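Long-range contacts in immunomodulatory active chitinase (Trichuris suis, PDB 6G9C), which probably hydrolyses chitin as a family 18 chitinase and displays immunomodulatory properties in inflammatory lung disease: residues Y52-Y57 against P91-Q96; D75-Q80 against R129-S134; P235-K240 against E329-Y334; A352-I357 against S392-I397. All coordinates share one frame; numbering follows the deposited sequence.

Contact 1 (Y52-Y57 against P91-Q96)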
loop_
_atom_site.group_PDB
_atom_site.type_symbol
_atom_site.label_atom_id
_atom_site.label_comp_id
_atom_site.label_asym_id
_atom_site.label_seq_id
_atom_site.Cartn_x
_atom_site.Cartn_y
_atom_site.Cartn_z
ATOM N N TYR A 52 9.868 8.747 18.276
ATOM C CA TYR A 52 8.636 8.509 17.531
ATOM C C TYR A 52 8.958 7.734 16.262
ATOM O O TYR A 52 9.749 8.194 15.428
ATOM C CB TYR A 52 7.916 9.817 17.194
ATOM C CG TYR A 52 6.513 9.602 16.650
ATOM C CD1 TYR A 52 6.297 9.318 15.291
ATOM C CD2 TYR A 52 5.408 9.672 17.493
ATOM C CE1 TYR A 52 5.007 9.108 14.805
ATOM C CE2 TYR A 52 4.127 9.463 17.020
ATOM C CZ TYR A 52 3.929 9.184 15.682
ATOM O OH TYR A 52 2.643 8.989 15.240
ATOM N N ASN A 53 8.326 6.566 16.116
ATOM C CA ASN A 53 8.397 5.692 14.956
ATOM C C ASN A 53 7.072 5.691 14.206
ATOM O O ASN A 53 6.015 5.908 14.810
ATOM C CB ASN A 53 8.729 4.251 15.365
ATOM C CG ASN A 53 10.016 4.153 16.146
ATOM O OD1 ASN A 53 10.993 4.839 15.835
ATOM N ND2 ASN A 53 10.026 3.305 17.174
ATOM N N PRO A 54 7.094 5.440 12.892
ATOM C CA PRO A 54 5.835 5.385 12.129
ATOM C C PRO A 54 4.813 4.413 12.697
ATOM O O PRO A 54 3.608 4.696 12.649
ATOM C CB PRO A 54 6.299 4.946 10.731
ATOM C CG PRO A 54 7.700 5.459 10.631
ATOM C CD PRO A 54 8.272 5.262 12.026
ATOM N N GLU A 55 5.255 3.288 13.271
ATOM C CA GLU A 55 4.307 2.336 13.830
ATOM C C GLU A 55 3.646 2.852 15.098
ATOM O O GLU A 55 2.729 2.198 15.607
ATOM C CB GLU A 55 5.000 0.998 14.102
ATOM C CG GLU A 55 6.218 1.090 15.009
ATOM C CD GLU A 55 7.513 1.324 14.241
ATOM O OE1 GLU A 55 7.449 1.771 13.070
ATOM O OE2 GLU A 55 8.594 1.051 14.815
ATOM N N HIS A 56 4.102 3.987 15.633
ATOM C CA HIS A 56 3.421 4.613 16.757
ATOM C C HIS A 56 2.139 5.322 16.346
ATOM O O HIS A 56 1.350 5.688 17.227
ATOM C CB HIS A 56 4.364 5.592 17.468
ATOM C CG HIS A 56 5.440 4.919 18.265
ATOM N ND1 HIS A 56 6.744 5.365 18.291
ATOM C CD2 HIS A 56 5.402 3.822 19.064
ATOM C CE1 HIS A 56 7.461 4.581 19.077
ATOM N NE2 HIS A 56 6.672 3.632 19.553
ATOM N N TYR A 57 1.920 5.538 15.044
ATOM C CA TYR A 57 0.666 6.119 14.581
ATOM C C TYR A 57 -0.493 5.208 14.978
ATOM O O TYR A 57 -0.344 3.988 15.078
ATOM C CB TYR A 57 0.683 6.323 13.054
ATOM C CG TYR A 57 -0.640 6.832 12.510
ATOM C CD1 TYR A 57 -1.000 8.169 12.661
ATOM C CD2 TYR A 57 -1.548 5.965 11.896
ATOM C CE1 TYR A 57 -2.214 8.642 12.196
ATOM C CE2 TYR A 57 -2.771 6.435 11.415
ATOM C CZ TYR A 57 -3.100 7.763 11.587
ATOM O OH TYR A 57 -4.311 8.243 11.135
ATOM N N PRO A 91 8.119 4.008 3.708
ATOM C CA PRO A 91 7.282 2.800 3.696
ATOM C C PRO A 91 6.690 2.495 5.051
ATOM O O PRO A 91 5.599 1.918 5.113
ATOM C CB PRO A 91 8.246 1.697 3.242
ATOM C CG PRO A 91 9.574 2.188 3.614
ATOM C CD PRO A 91 9.533 3.677 3.446
ATOM N N GLY A 92 7.383 2.862 6.135
ATOM C CA GLY A 92 6.812 2.686 7.458
ATOM C C GLY A 92 5.528 3.471 7.643
ATOM O O GLY A 92 4.563 2.968 8.225
ATOM N N VAL A 93 5.497 4.715 7.154
ATOM C CA VAL A 93 4.261 5.487 7.219
ATOM C C VAL A 93 3.209 4.891 6.292
ATOM O O VAL A 93 2.049 4.724 6.688
ATOM C CB VAL A 93 4.515 6.975 6.912
ATOM C CG1 VAL A 93 3.180 7.732 6.834
ATOM C CG2 VAL A 93 5.403 7.608 7.982
ATOM N N MET A 94 3.595 4.545 5.051
ATOM C CA MET A 94 2.640 3.950 4.116
ATOM C C MET A 94 2.022 2.666 4.670
ATOM O O MET A 94 0.870 2.349 4.351
ATOM C CB MET A 94 3.312 3.653 2.768
ATOM C CG MET A 94 3.877 4.858 2.063
ATOM S SD MET A 94 2.739 6.252 2.021
ATOM C CE MET A 94 3.798 7.457 1.210
ATOM N N LYS A 95 2.782 1.912 5.474
ATOM C CA LYS A 95 2.283 0.683 6.094
ATOM C C LYS A 95 1.000 0.914 6.883
ATOM O O LYS A 95 0.169 0.005 7.010
ATOM C CB LYS A 95 3.333 0.113 7.055
ATOM C CG LYS A 95 4.442 -0.731 6.467
ATOM C CD LYS A 95 5.203 -1.406 7.620
ATOM C CE LYS A 95 6.388 -2.235 7.151
ATOM N NZ LYS A 95 6.872 -3.151 8.236
ATOM N N GLN A 96 0.847 2.104 7.470
ATOM C CA GLN A 96 -0.318 2.393 8.296
ATOM C C GLN A 96 -1.619 2.334 7.513
ATOM O O GLN A 96 -2.691 2.247 8.119
ATOM C CB GLN A 96 -0.156 3.768 8.941
ATOM C CG GLN A 96 1.068 3.836 9.819
ATOM C CD GLN A 96 1.070 2.744 10.845
ATOM O OE1 GLN A 96 2.011 1.947 10.919
ATOM N NE2 GLN A 96 0.003 2.680 11.639
#
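Tyr57 OH is gripped by two groups, hydrogen-bonding to Gln100 OE1 and to the backbone N of Cys62, which is disulfide-bonded to Cys37, and this holds the ring that Gln96 brushes past. Gln96 NE2 comes to the ring edge, close to its plane, 3.6 Å from Tyr57 CD2. The two side chains run antiparallel past one another, with amide and ring planes 75° apart. A bend at chi2 (-54°) turns the Gln96 amide back along the 3-10 turn 54–56, where OE1 stands 3.7 Å from Glu55 CA. Pro54 O is taken by Tyr57 N in a 3.0 Å bond that closes this turn. The Pro54 ring leans on helix 85–94 where Gly92 has no side chain, its CB 3.5 Å from Gly92 C. Val93 meets the same ring at about a right angle, CG2 lying 3.9 Å from Pro54 CB, while Val93 also packs on Tyr67 and Val105 of the barrel strands. Lys95 points its amine to Ser98 O of the second subunit, so Lys95 also takes part in the dimer contact. With no hydrogen bond joining the two segments, their fit depends on the shape of proline against glycine and on an amide nitrogen brought to the edge of a tyrosine ring.

Contact 2 (D75-Q80 against R129-S134)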
loop_
_atom_site.group_PDB
_atom_site.type_symbol
_atom_site.label_atom_id
_atom_site.label_comp_id
_atom_site.label_asym_id
_atom_site.label_seq_id
_atom_site.Cartn_x
_atom_site.Cartn_y
_atom_site.Cartn_z
ATOM N N ASP A 75 19.739 22.868 -7.175
ATOM C CA ASP A 75 19.421 22.834 -8.596
ATOM C C ASP A 75 17.933 22.667 -8.861
ATOM O O ASP A 75 17.545 22.473 -10.020
ATOM C CB ASP A 75 20.215 21.726 -9.301
ATOM C CG ASP A 75 19.835 20.325 -8.837
ATOM O OD1 ASP A 75 18.924 20.171 -7.994
ATOM O OD2 ASP A 75 20.466 19.366 -9.328
ATOM N N PHE A 76 17.112 22.709 -7.810
ATOM C CA PHE A 76 15.640 22.690 -7.827
ATOM C C PHE A 76 15.071 21.280 -7.942
ATOM O O PHE A 76 13.852 21.137 -8.145
ATOM C CB PHE A 76 15.053 23.563 -8.949
ATOM C CG PHE A 76 15.673 24.938 -9.034
ATOM C CD1 PHE A 76 15.903 25.681 -7.879
ATOM C CD2 PHE A 76 16.023 25.483 -10.258
ATOM C CE1 PHE A 76 16.473 26.940 -7.950
ATOM C CE2 PHE A 76 16.593 26.745 -10.331
ATOM C CZ PHE A 76 16.819 27.470 -9.171
ATOM N N THR A 77 15.887 20.236 -7.826
ATOM C CA THR A 77 15.358 18.879 -7.794
ATOM C C THR A 77 14.992 18.477 -6.361
ATOM O O THR A 77 15.440 19.082 -5.385
ATOM C CB THR A 77 16.365 17.889 -8.385
ATOM O OG1 THR A 77 17.567 17.911 -7.610
ATOM C CG2 THR A 77 16.691 18.241 -9.846
ATOM N N VAL A 78 14.148 17.449 -6.246
ATOM C CA VAL A 78 13.608 16.993 -4.967
ATOM C C VAL A 78 14.285 15.690 -4.561
ATOM O O VAL A 78 14.563 14.835 -5.411
ATOM C CB VAL A 78 12.079 16.812 -5.041
ATOM C CG1 VAL A 78 11.534 16.262 -3.712
ATOM C CG2 VAL A 78 11.411 18.126 -5.375
ATOM N N ASP A 79 14.523 15.531 -3.256
ATOM C CA ASP A 79 15.141 14.321 -2.734
ATOM C C ASP A 79 14.789 14.161 -1.260
ATOM O O ASP A 79 14.251 15.070 -0.614
ATOM C CB ASP A 79 16.659 14.346 -2.921
ATOM C CG ASP A 79 17.246 12.957 -3.063
ATOM O OD1 ASP A 79 16.496 11.967 -2.888
ATOM O OD2 ASP A 79 18.456 12.858 -3.358
ATOM N N GLN A 80 15.101 12.977 -0.735
ATOM C CA GLN A 80 14.883 12.717 0.681
ATOM C C GLN A 80 15.804 13.595 1.516
ATOM O O GLN A 80 16.899 13.979 1.088
ATOM C CB GLN A 80 15.138 11.242 1.002
ATOM C CG GLN A 80 16.575 10.819 0.771
ATOM C CD GLN A 80 16.863 9.416 1.271
ATOM O OE1 GLN A 80 15.959 8.695 1.691
ATOM N NE2 GLN A 80 18.129 9.029 1.236
ATOM N N ARG A 129 10.555 26.456 -12.497
ATOM C CA ARG A 129 9.430 25.766 -11.879
ATOM C C ARG A 129 9.163 24.425 -12.555
ATOM O O ARG A 129 8.805 23.447 -11.885
ATOM C CB ARG A 129 8.182 26.652 -11.912
ATOM C CG ARG A 129 8.356 27.993 -11.193
ATOM C CD ARG A 129 7.050 28.775 -11.129
ATOM N NE ARG A 129 6.526 29.100 -12.463
ATOM C CZ ARG A 129 6.664 30.273 -13.087
ATOM N NH1 ARG A 129 7.322 31.289 -12.525
ATOM N NH2 ARG A 129 6.127 30.438 -14.286
ATOM N N ALA A 130 9.338 24.356 -13.877
ATOM C CA ALA A 130 9.099 23.108 -14.600
ATOM C C ALA A 130 10.110 22.035 -14.209
ATOM O O ALA A 130 9.758 20.855 -14.095
ATOM C CB ALA A 130 9.142 23.358 -16.111
ATOM N N LYS A 131 11.376 22.422 -14.025
ATOM C CA LYS A 131 12.378 21.467 -13.571
ATOM C C LYS A 131 12.011 20.915 -12.202
ATOM O O LYS A 131 12.043 19.701 -11.975
ATOM C CB LYS A 131 13.759 22.123 -13.535
ATOM C CG LYS A 131 14.862 21.124 -13.245
ATOM C CD LYS A 131 16.225 21.780 -13.170
ATOM C CE LYS A 131 17.278 20.760 -12.766
ATOM N NZ LYS A 131 18.662 21.291 -12.890
ATOM N N PHE A 132 11.651 21.803 -11.273
ATOM C CA PHE A 132 11.205 21.369 -9.951
ATOM C C PHE A 132 9.981 20.462 -10.040
ATOM O O PHE A 132 9.928 19.404 -9.399
ATOM C CB PHE A 132 10.904 22.590 -9.086
ATOM C CG PHE A 132 10.089 22.278 -7.867
ATOM C CD1 PHE A 132 10.653 21.594 -6.811
ATOM C CD2 PHE A 132 8.759 22.659 -7.781
ATOM C CE1 PHE A 132 9.919 21.297 -5.687
ATOM C CE2 PHE A 132 8.016 22.366 -6.658
ATOM C CZ PHE A 132 8.599 21.683 -5.602
ATOM N N ILE A 133 8.972 20.873 -10.811
ATOM C CA ILE A 133 7.713 20.124 -10.860
ATOM C C ILE A 133 7.935 18.715 -11.413
ATOM O O ILE A 133 7.390 17.734 -10.887
ATOM C CB ILE A 133 6.668 20.903 -11.684
ATOM C CG1 ILE A 133 6.135 22.103 -10.898
ATOM C CG2 ILE A 133 5.516 20.007 -12.082
ATOM C CD1 ILE A 133 5.341 23.072 -11.763
ATOM N N SER A 134 8.739 18.592 -12.479
ATOM C CA SER A 134 9.053 17.270 -13.027
ATOM C C SER A 134 9.771 16.410 -11.997
ATOM O O SER A 134 9.465 15.219 -11.844
ATOM C CB SER A 134 9.906 17.398 -14.288
ATOM O OG SER A 134 9.162 17.980 -15.342
HETATM O O HOH W 1 19.287 24.057 -11.675
#
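Phe132 and Lys131 both send CG away from the helix on the side opposite their backbone N (chi1 164° and -173°), which brings the phenyl ring up to Val78 and stretches the lysine, extended to its tip, along the turn at Asp75. Lys131 CE comes to 3.2 Å from Asp75 O, and a water bridges the pair, donating to that carbonyl and accepting from Lys131 NZ at 3.1 Å. The Asp75 carboxylate is near the ammonium but beyond salt-bridge range, and Thr77 CG2 rests on the aliphatic end of the lysine. Asp75 OD1 instead serves its own chain in an Asx turn: Thr77 N donates from above the carboxylate plane, and Thr77 OG1 donates on the syn side over 2.7 Å. Phe76, at positive phi, forms the bend. This is the tip of the hairpin joining strand 64–72 to the short antiparallel strand 78–79, seated against helix 126–142 on the outside of the TIM barrel typical of family 18 chitinases. Phe76 O has no conventional partner in the model although the contact buries it; it lies at the edge of the Phe132 ring, 3.5 Å from CD1, and takes a CA-H...O contact from Phe132 CA at 3.2 Å. Val78 CG2 meets the same ring obliquely, 3.5 Å from Phe132 CE1. Beyond its CB the Phe76 side chain turns off toward Thr118, Lys121 and Met122 of helix 117–122, while Ser135 OG, one helical turn past Lys131, accepts from Val78 N.

Contact 3 (P235-K240 against E329-Y334)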
loop_
_atom_site.group_PDB
_atom_site.type_symbol
_atom_site.label_atom_id
_atom_site.label_comp_id
_atom_site.label_asym_id
_atom_site.label_seq_id
_atom_site.Cartn_x
_atom_site.Cartn_y
_atom_site.Cartn_z
ATOM N N PRO A 235 -3.397 31.621 20.847
ATOM C CA PRO A 235 -4.648 31.963 21.524
ATOM C C PRO A 235 -5.817 31.780 20.581
ATOM O O PRO A 235 -5.738 32.116 19.396
ATOM C CB PRO A 235 -4.463 33.436 21.903
ATOM C CG PRO A 235 -3.511 33.979 20.867
ATOM C CD PRO A 235 -2.622 32.821 20.448
ATOM N N LEU A 236 -6.909 31.233 21.116
ATOM C CA LEU A 236 -8.126 31.121 20.319
ATOM C C LEU A 236 -8.728 32.494 20.053
ATOM O O LEU A 236 -9.113 32.797 18.917
ATOM C CB LEU A 236 -9.145 30.212 21.016
ATOM C CG LEU A 236 -10.492 30.065 20.295
ATOM C CD1 LEU A 236 -10.284 29.588 18.859
ATOM C CD2 LEU A 236 -11.409 29.111 21.054
ATOM N N TYR A 237 -8.806 33.343 21.083
ATOM C CA TYR A 237 -9.316 34.697 20.946
ATOM C C TYR A 237 -8.295 35.706 21.450
ATOM O O TYR A 237 -7.381 35.375 22.209
ATOM C CB TYR A 237 -10.608 34.920 21.739
ATOM C CG TYR A 237 -11.663 33.862 21.583
ATOM C CD1 TYR A 237 -12.460 33.811 20.447
ATOM C CD2 TYR A 237 -11.891 32.929 22.594
ATOM C CE1 TYR A 237 -13.446 32.853 20.315
ATOM C CE2 TYR A 237 -12.874 31.969 22.472
ATOM C CZ TYR A 237 -13.647 31.936 21.331
ATOM O OH TYR A 237 -14.627 30.983 21.203
ATOM N N SER A 238 -8.501 36.962 21.057
ATOM C CA SER A 238 -7.708 38.058 21.587
ATOM C C SER A 238 -8.064 38.320 23.048
ATOM O O SER A 238 -9.143 37.967 23.529
ATOM C CB SER A 238 -7.934 39.330 20.773
ATOM O OG SER A 238 -9.286 39.732 20.865
ATOM N N ARG A 239 -7.135 38.951 23.756
ATOM C CA ARG A 239 -7.319 39.315 25.153
ATOM C C ARG A 239 -7.393 40.830 25.272
ATOM O O ARG A 239 -6.754 41.556 24.508
ATOM C CB ARG A 239 -6.176 38.784 26.021
ATOM C CG ARG A 239 -5.638 37.433 25.597
ATOM C CD ARG A 239 -4.405 37.075 26.415
ATOM N NE ARG A 239 -4.708 36.911 27.837
ATOM C CZ ARG A 239 -4.239 37.692 28.810
ATOM N NH1 ARG A 239 -3.435 38.714 28.529
ATOM N NH2 ARG A 239 -4.573 37.444 30.073
ATOM N N LYS A 240 -8.188 41.299 26.238
ATOM C CA LYS A 240 -8.356 42.740 26.422
ATOM C C LYS A 240 -7.025 43.443 26.659
ATOM O O LYS A 240 -6.879 44.622 26.318
ATOM C CB LYS A 240 -9.315 43.020 27.581
ATOM C CG LYS A 240 -10.761 43.210 27.154
ATOM C CD LYS A 240 -11.667 43.462 28.348
ATOM C CE LYS A 240 -11.780 42.222 29.222
ATOM N NZ LYS A 240 -12.431 41.090 28.501
ATOM N N GLU A 329 -9.689 33.841 28.761
ATOM C CA GLU A 329 -9.875 34.764 27.645
ATOM C C GLU A 329 -9.367 34.158 26.343
ATOM O O GLU A 329 -10.070 34.153 25.326
ATOM C CB GLU A 329 -9.160 36.082 27.930
ATOM C CG GLU A 329 -10.080 37.277 27.994
ATOM C CD GLU A 329 -9.323 38.576 28.144
ATOM O OE1 GLU A 329 -8.290 38.580 28.841
ATOM O OE2 GLU A 329 -9.756 39.588 27.557
ATOM N N SER A 330 -8.140 33.652 26.355
ATOM C CA SER A 330 -7.557 33.018 25.185
ATOM C C SER A 330 -7.924 31.546 25.059
ATOM O O SER A 330 -7.650 30.948 24.013
ATOM C CB SER A 330 -6.037 33.150 25.226
ATOM O OG SER A 330 -5.499 32.361 26.282
ATOM N N LYS A 331 -8.521 30.951 26.101
ATOM C CA LYS A 331 -8.820 29.515 26.148
ATOM C C LYS A 331 -7.548 28.666 26.025
ATOM O O LYS A 331 -7.528 27.637 25.348
ATOM C CB LYS A 331 -9.845 29.121 25.077
ATOM C CG LYS A 331 -11.235 29.731 25.282
ATOM C CD LYS A 331 -11.914 29.169 26.523
ATOM C CE LYS A 331 -13.260 29.838 26.801
ATOM N NZ LYS A 331 -13.996 29.121 27.897
ATOM N N THR A 332 -6.470 29.096 26.679
ATOM C CA THR A 332 -5.224 28.339 26.660
ATOM C C THR A 332 -4.642 28.291 28.068
ATOM O O THR A 332 -4.924 29.172 28.891
ATOM C CB THR A 332 -4.165 28.938 25.715
ATOM O OG1 THR A 332 -3.763 30.230 26.194
ATOM C CG2 THR A 332 -4.693 29.047 24.264
ATOM N N PRO A 333 -3.830 27.272 28.368
ATOM C CA PRO A 333 -3.134 27.229 29.654
ATOM C C PRO A 333 -1.709 27.731 29.548
ATOM O O PRO A 333 -1.133 27.769 28.455
ATOM C CB PRO A 333 -3.156 25.739 29.996
ATOM C CG PRO A 333 -2.977 25.113 28.648
ATOM C CD PRO A 333 -3.754 25.972 27.677
ATOM N N TYR A 334 -1.132 28.136 30.674
ATOM C CA TYR A 334 0.300 28.319 30.728
ATOM C C TYR A 334 0.838 27.623 31.969
ATOM O O TYR A 334 0.088 27.272 32.887
ATOM C CB TYR A 334 0.701 29.803 30.661
ATOM C CG TYR A 334 0.281 30.713 31.798
ATOM C CD1 TYR A 334 1.115 30.926 32.890
ATOM C CD2 TYR A 334 -0.911 31.428 31.733
ATOM C CE1 TYR A 334 0.757 31.803 33.909
ATOM C CE2 TYR A 334 -1.270 32.322 32.736
ATOM C CZ TYR A 334 -0.435 32.492 33.826
ATOM O OH TYR A 334 -0.798 33.354 34.825
#
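Leu236 and Ser330 mark the tight end of this contact: Leu236 N donates to Ser330 O over 3.0 Å, in the carbonyl plane. Beside this bond the Pro235 ring presses CB to CB on Ser330 at 3.7 Å, and Thr332 CG2 touches Pro235 CA. Leu236 CG covers the centre of one face of the Tyr237 ring. The edge of that ring meets the second segment, CD2 lying 3.5 Å from Glu329 O and CE2 near Lys331 CG, with the tyrosine and lysine side by side and pointing the same way. Packing here also buries Tyr237 N and O, which have no partner in the model. Segment 329–334 belongs to the hairpin 323–327/332–337, where Lys331 and Thr332 both face Asp327 in a G1 beta bulge. The hairpin probably belongs to the alpha+beta insertion found in many family 18 chitinases, here between strand 268–281 and helix 347–360.

The solvent side is electrostatic, and loose only in the exposed, poorly ordered Lys240 side chain. Lys240 N makes a 2.7 Å bond to Glu329 OE2 on the syn side. Lys240 NZ reaches the same oxygen from the opposite face of the carboxylate, as modelled a salt bridge of 3.2 Å. Glu329 OE1 sits over a face of the Arg239 guanidinium, where no N-H points at it; Arg239 NH2 pairs with Asp327 instead. The backbone grip on the glutamate is therefore probably firmer than the mobile lysine amine, and the neighbouring positive charges would be expected to keep the carboxylate ionised.

Contact 4 (A352-I357 against S392-I397)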
loop_
_atom_site.group_PDB
_atom_site.type_symbol
_atom_site.label_atom_id
_atom_site.label_comp_id
_atom_site.label_asym_id
_atom_site.label_seq_id
_atom_site.Cartn_x
_atom_site.Cartn_y
_atom_site.Cartn_z
ATOM N N ALA A 352 -11.790 23.403 23.298
ATOM C CA ALA A 352 -12.414 24.672 22.954
ATOM C C ALA A 352 -12.201 24.995 21.480
ATOM O O ALA A 352 -13.141 25.391 20.781
ATOM C CB ALA A 352 -11.861 25.783 23.846
ATOM N N LYS A 353 -10.974 24.799 20.986
ATOM C CA LYS A 353 -10.651 25.132 19.599
ATOM C C LYS A 353 -11.395 24.232 18.613
ATOM O O LYS A 353 -11.961 24.713 17.624
ATOM C CB LYS A 353 -9.142 25.030 19.386
ATOM C CG LYS A 353 -8.369 26.144 20.094
ATOM C CD LYS A 353 -6.869 25.918 19.998
ATOM C CE LYS A 353 -6.105 27.148 20.472
ATOM N NZ LYS A 353 -4.629 26.901 20.499
ATOM N N ILE A 354 -11.392 22.919 18.859
ATOM C CA ILE A 354 -12.029 21.986 17.929
ATOM C C ILE A 354 -13.546 22.150 17.940
ATOM O O ILE A 354 -14.203 22.032 16.896
ATOM C CB ILE A 354 -11.599 20.544 18.256
ATOM C CG1 ILE A 354 -10.088 20.408 18.057
ATOM C CG2 ILE A 354 -12.338 19.530 17.372
ATOM C CD1 ILE A 354 -9.528 19.078 18.486
ATOM N N ASN A 355 -14.137 22.394 19.116
ATOM C CA ASN A 355 -15.564 22.696 19.168
ATOM C C ASN A 355 -15.863 24.020 18.475
ATOM O O ASN A 355 -16.915 24.173 17.842
ATOM C CB ASN A 355 -16.049 22.730 20.618
ATOM C CG ASN A 355 -16.301 21.346 21.182
ATOM O OD1 ASN A 355 -16.981 20.523 20.569
ATOM N ND2 ASN A 355 -15.756 21.086 22.358
ATOM N N TRP A 356 -14.944 24.984 18.577
ATOM C CA TRP A 356 -15.101 26.242 17.852
ATOM C C TRP A 356 -15.067 26.025 16.335
ATOM O O TRP A 356 -15.883 26.595 15.601
ATOM C CB TRP A 356 -14.008 27.221 18.284
ATOM C CG TRP A 356 -14.005 28.497 17.506
ATOM C CD1 TRP A 356 -14.756 29.610 17.749
ATOM C CD2 TRP A 356 -13.210 28.792 16.351
ATOM N NE1 TRP A 356 -14.477 30.582 16.817
ATOM C CE2 TRP A 356 -13.527 30.105 15.950
ATOM C CE3 TRP A 356 -12.255 28.077 15.626
ATOM C CZ2 TRP A 356 -12.929 30.715 14.850
ATOM C CZ3 TRP A 356 -11.664 28.686 14.528
ATOM C CH2 TRP A 356 -12.000 29.990 14.155
ATOM N N ILE A 357 -14.121 25.211 15.849
ATOM C CA ILE A 357 -14.057 24.888 14.419
ATOM C C ILE A 357 -15.424 24.440 13.921
ATOM O O ILE A 357 -15.901 24.873 12.863
ATOM C CB ILE A 357 -12.998 23.804 14.151
ATOM C CG1 ILE A 357 -11.587 24.312 14.429
ATOM C CG2 ILE A 357 -13.082 23.293 12.703
ATOM C CD1 ILE A 357 -10.562 23.187 14.325
ATOM N N SER A 392 -6.407 12.731 19.610
ATOM C CA SER A 392 -7.664 11.981 19.558
ATOM C C SER A 392 -8.891 12.876 19.507
ATOM O O SER A 392 -9.949 12.427 19.048
ATOM C CB SER A 392 -7.824 11.064 20.789
ATOM O OG SER A 392 -6.752 10.155 20.896
ATOM N N LEU A 393 -8.784 14.114 20.003
ATOM C CA LEU A 393 -9.946 14.997 20.070
ATOM C C LEU A 393 -10.483 15.354 18.691
ATOM O O LEU A 393 -11.656 15.717 18.574
ATOM C CB LEU A 393 -9.590 16.276 20.835
ATOM C CG LEU A 393 -9.352 16.042 22.341
ATOM C CD1 LEU A 393 -8.780 17.280 23.009
ATOM C CD2 LEU A 393 -10.629 15.614 23.018
ATOM N N MET A 394 -9.644 15.300 17.649
ATOM C CA MET A 394 -10.126 15.592 16.302
ATOM C C MET A 394 -11.167 14.565 15.863
ATOM O O MET A 394 -12.310 14.911 15.542
ATOM C CB MET A 394 -8.954 15.636 15.311
ATOM C CG MET A 394 -8.038 16.835 15.477
ATOM S SD MET A 394 -7.018 17.121 14.005
ATOM C CE MET A 394 -6.081 15.607 13.925
ATOM N N GLN A 395 -10.788 13.285 15.869
ATOM C CA GLN A 395 -11.740 12.218 15.566
ATOM C C GLN A 395 -12.956 12.267 16.488
ATOM O O GLN A 395 -14.097 12.106 16.037
ATOM C CB GLN A 395 -11.038 10.869 15.691
ATOM C CG GLN A 395 -11.378 9.875 14.627
ATOM C CD GLN A 395 -12.806 9.436 14.695
ATOM O OE1 GLN A 395 -13.378 9.322 15.778
ATOM N NE2 GLN A 395 -13.402 9.183 13.533
ATOM N N GLU A 396 -12.732 12.481 17.787
ATOM C CA GLU A 396 -13.827 12.346 18.746
ATOM C C GLU A 396 -14.864 13.439 18.576
ATOM O O GLU A 396 -16.054 13.193 18.795
ATOM C CB GLU A 396 -13.297 12.374 20.175
ATOM C CG GLU A 396 -12.557 11.128 20.582
ATOM C CD GLU A 396 -11.825 11.305 21.894
ATOM O OE1 GLU A 396 -12.186 12.230 22.657
ATOM O OE2 GLU A 396 -10.886 10.524 22.158
ATOM N N ILE A 397 -14.440 14.639 18.194
ATOM C CA ILE A 397 -15.332 15.785 18.099
ATOM C C ILE A 397 -15.762 16.047 16.662
ATOM O O ILE A 397 -16.940 16.288 16.403
ATOM C CB ILE A 397 -14.660 17.033 18.713
ATOM C CG1 ILE A 397 -14.351 16.799 20.197
ATOM C CG2 ILE A 397 -15.540 18.264 18.524
ATOM C CD1 ILE A 397 -13.420 17.842 20.817
#
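Ile354 and Ile397 wedge together methyl against methyl, their CG2 atoms 3.6 Å apart, where helix 347–360 passes helix 392–398. The axes of the two short segments approach to 10.1 Å and cross at -37°. Ile354 is the main bump: its CG1 arm runs out extended (chi2 174°), driving CD1 into a hollow walled by Leu393 and Met394. There CD1 rests 3.7 Å from Leu393 CB, the two side chains at about a right angle, and 4.0 Å from Met394 CG. Ile397 supplies the answering bump one turn farther along its helix. Its CG2 fits the notch between Ile354 and Asn355, lying 3.4 Å from Asn355 OD1, while its CD1 branch leans over Ile354 CB. No hydrogen bond joins the two segments, so the interlock is one of shape, although Ile397 O accepts from Lys358 NZ a little farther along helix 347–360. Met394, bent at chi3, carries its thioether end away from Ile354 and onto Cys37 of strand 34–40 and Val367 of strand 364–368. Helix 392–398 thus sits over the seam where the last barrel strand meets the first, with helix 347–360 beside it and, beyond Trp356, helix 251–261.

In the fold
Contacts 1, 2 and 4 lie on the periphery of the TIM barrel; contact 3 joins a loop to a hairpin that probably belongs to its insertion. Contacts 1 and 2 interleave along the chain: strand 78–79 of contact 2 is followed, after a short loop, by helix 85–94 of contact 1, yet their centres lie about 26 Å apart. Contact 3 follows in sequence, about 41 Å from contact 2 between centres and across the middle of the chain. Contact 4 comes last, its centre about 17 Å from that of contact 3, and touches it: Trp356 packs on Leu236 and Tyr237, and Ala352 on Lys331. Helix 347–360 is therefore shared by packing between contacts 3 and 4.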